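Local coordinates for hydratase ChsH2 (Mycobacterium tuberculosis SUMu008, PDB 4W78), which probably forms, together with ChsH1, a MaoC-like enoyl-CoA hydratase that hydrates an unsaturated CoA thioester during cholesterol breakdown, at residues Leu58-Val63 / Ala71-Ile76. Numbering follows the deposited sequence.
Sequences LVQRYV and ALIKSI
I76 reaches across to the helix with both branches of its side chain. Its CD1 lies against the start of the Q60 side chain, 3.8 Å from Q60 CB and 4.1 Å from Q60 CA, while its CG2 meets V59 CG1 at 4.0 Å. V59 and I76 run past one another in opposite directions, so these two methyls touch from the flank. With chi1 at 165°, V59 swings CG1 round beside its own carbonyl carbon, the position from which it meets I76. One turn further along the helix, V63 CG1 comes to 4.2 Å from I73 CD1, and I73 also offers CG1 to Q60 CG at 4.2 Å. The contact across the two segments is thus wholly apolar, made by two isoleucines from the strand and one face of the helix.

Q60 gives only the aliphatic part of its side chain to this packing. Its chain leaves the helix extended, CG opposite the backbone N (chi1 -174°), and the amide at its end turns to the partner subunit: OE1 accepts a hydrogen bond from the backbone N of A65 of the ChsH1 chain. Q60 is buried, and this bond satisfies its amide oxygen.

Backbone bonds hold the strand from both edges. K74 and S75 both face E123 of strand 116-125, a classic beta bulge, while S75 and I76 pair antiparallel with a strand of ChsH1, carrying the sheet across the interface. V59 and V63 also pack on V122. The axis of helix segment 58-63 passes 10.0 Å from that of strand 72-76; helix 52-67 lying over an antiparallel sheet is the central feature of the hot-dog fold expected of a MaoC-like hydratase.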
loop_
_atom_site.group_PDB
_atom_site.type_symbol
_atom_site.label_atom_id
_atom_site.label_comp_id
_atom_site.label_asym_id
_atom_site.label_seq_id
_atom_site.Cartn_x
_atom_site.Cartn_y
_atom_site.Cartn_z
ATOM N N LEU F 58 -12.702 -0.648 -11.205
ATOM C CA LEU F 58 -13.023 -1.928 -11.847
ATOM C C LEU F 58 -14.016 -1.747 -12.997
ATOM O O LEU F 58 -13.881 -2.396 -14.048
ATOM C CB LEU F 58 -13.571 -2.924 -10.826
ATOM C CG LEU F 58 -12.528 -3.412 -9.826
ATOM C CD1 LEU F 58 -13.210 -4.264 -8.760
ATOM C CD2 LEU F 58 -11.435 -4.198 -10.533
ATOM N N VAL F 59 -15.018 -0.888 -12.817
ATOM C CA VAL F 59 -15.951 -0.593 -13.913
ATOM C C VAL F 59 -15.198 0.004 -15.106
ATOM O O VAL F 59 -15.441 -0.375 -16.273
ATOM C CB VAL F 59 -17.079 0.349 -13.442
ATOM C CG1 VAL F 59 -17.832 0.938 -14.623
ATOM C CG2 VAL F 59 -18.031 -0.391 -12.496
ATOM N N GLN F 60 -14.284 0.930 -14.829
ATOM C CA GLN F 60 -13.418 1.491 -15.867
ATOM C C GLN F 60 -12.633 0.409 -16.582
ATOM O O GLN F 60 -12.634 0.356 -17.826
ATOM C CB GLN F 60 -12.457 2.504 -15.245
ATOM C CG GLN F 60 -11.607 3.251 -16.255
ATOM C CD GLN F 60 -10.717 4.246 -15.574
ATOM O OE1 GLN F 60 -11.036 5.427 -15.496
ATOM N NE2 GLN F 60 -9.603 3.771 -15.060
ATOM N N ARG F 61 -11.941 -0.432 -15.819
ATOM C CA ARG F 61 -11.140 -1.525 -16.382
ATOM C C ARG F 61 -11.989 -2.444 -17.248
ATOM O O ARG F 61 -11.594 -2.817 -18.360
ATOM C CB ARG F 61 -10.530 -2.352 -15.257
ATOM C CG ARG F 61 -9.885 -3.618 -15.774
ATOM C CD ARG F 61 -9.535 -4.558 -14.649
ATOM N NE ARG F 61 -9.300 -5.889 -15.195
ATOM C CZ ARG F 61 -9.033 -6.957 -14.460
ATOM N NH1 ARG F 61 -8.954 -6.849 -13.135
ATOM N NH2 ARG F 61 -8.844 -8.130 -15.049
ATOM N N TYR F 62 -13.155 -2.810 -16.731
ATOM C CA TYR F 62 -14.036 -3.727 -17.449
ATOM C C TYR F 62 -14.400 -3.181 -18.844
ATOM O O TYR F 62 -14.341 -3.902 -19.856
ATOM C CB TYR F 62 -15.285 -3.979 -16.601
ATOM C CG TYR F 62 -16.250 -4.912 -17.269
ATOM C CD1 TYR F 62 -15.894 -6.227 -17.518
ATOM C CD2 TYR F 62 -17.500 -4.476 -17.682
ATOM C CE1 TYR F 62 -16.770 -7.095 -18.157
ATOM C CE2 TYR F 62 -18.387 -5.342 -18.325
ATOM C CZ TYR F 62 -18.011 -6.648 -18.551
ATOM O OH TYR F 62 -18.872 -7.522 -19.187
ATOM N N VAL F 63 -14.754 -1.901 -18.901
ATOM C CA VAL F 63 -15.122 -1.270 -20.165
ATOM C C VAL F 63 -13.931 -1.132 -21.115
ATOM O O VAL F 63 -14.055 -1.410 -22.311
ATOM C CB VAL F 63 -15.811 0.104 -19.937
ATOM C CG1 VAL F 63 -16.027 0.833 -21.264
ATOM C CG2 VAL F 63 -17.128 -0.107 -19.263
ATOM N N ALA F 71 -9.887 4.022 -26.177
ATOM C CA ALA F 71 -11.139 4.463 -25.575
ATOM C C ALA F 71 -10.874 5.643 -24.664
ATOM O O ALA F 71 -9.877 5.656 -23.937
ATOM C CB ALA F 71 -11.768 3.340 -24.797
ATOM N N LEU F 72 -11.774 6.623 -24.692
ATOM C CA LEU F 72 -11.678 7.774 -23.803
ATOM C C LEU F 72 -12.893 7.795 -22.889
ATOM O O LEU F 72 -14.011 8.063 -23.342
ATOM C CB LEU F 72 -11.612 9.070 -24.611
ATOM C CG LEU F 72 -10.386 9.267 -25.482
ATOM C CD1 LEU F 72 -10.604 10.466 -26.404
ATOM C CD2 LEU F 72 -9.157 9.465 -24.606
ATOM N N ILE F 73 -12.677 7.507 -21.611
ATOM C CA ILE F 73 -13.768 7.511 -20.634
ATOM C C ILE F 73 -14.183 8.939 -20.274
ATOM O O ILE F 73 -13.335 9.758 -19.902
ATOM C CB ILE F 73 -13.385 6.729 -19.350
ATOM C CG1 ILE F 73 -12.958 5.291 -19.686
ATOM C CG2 ILE F 73 -14.528 6.756 -18.342
ATOM C CD1 ILE F 73 -14.035 4.446 -20.345
ATOM N N LYS F 74 -15.481 9.230 -20.393
ATOM C CA LYS F 74 -16.022 10.573 -20.168
ATOM C C LYS F 74 -16.731 10.681 -18.824
ATOM O O LYS F 74 -16.737 11.741 -18.191
ATOM C CB LYS F 74 -16.999 10.952 -21.302
ATOM C CG LYS F 74 -16.386 10.882 -22.700
ATOM C CD LYS F 74 -15.273 11.899 -22.846
ATOM C CE LYS F 74 -14.730 11.922 -24.267
ATOM N NZ LYS F 74 -13.729 13.010 -24.446
ATOM N N SER F 75 -17.363 9.594 -18.400
ATOM C CA SER F 75 -18.036 9.590 -17.099
ATOM C C SER F 75 -18.339 8.180 -16.639
ATOM O O SER F 75 -18.520 7.267 -17.460
ATOM C CB SER F 75 -19.328 10.411 -17.151
ATOM O OG SER F 75 -20.285 9.855 -18.044
ATOM N N ILE F 76 -18.389 8.005 -15.317
ATOM C CA ILE F 76 -18.791 6.739 -14.721
ATOM C C ILE F 76 -19.756 7.069 -13.606
ATOM O O ILE F 76 -19.416 7.824 -12.695
ATOM C CB ILE F 76 -17.592 5.966 -14.144
ATOM C CG1 ILE F 76 -16.632 5.532 -15.260
ATOM C CG2 ILE F 76 -18.062 4.726 -13.354
ATOM C CD1 ILE F 76 -15.311 4.973 -14.729
#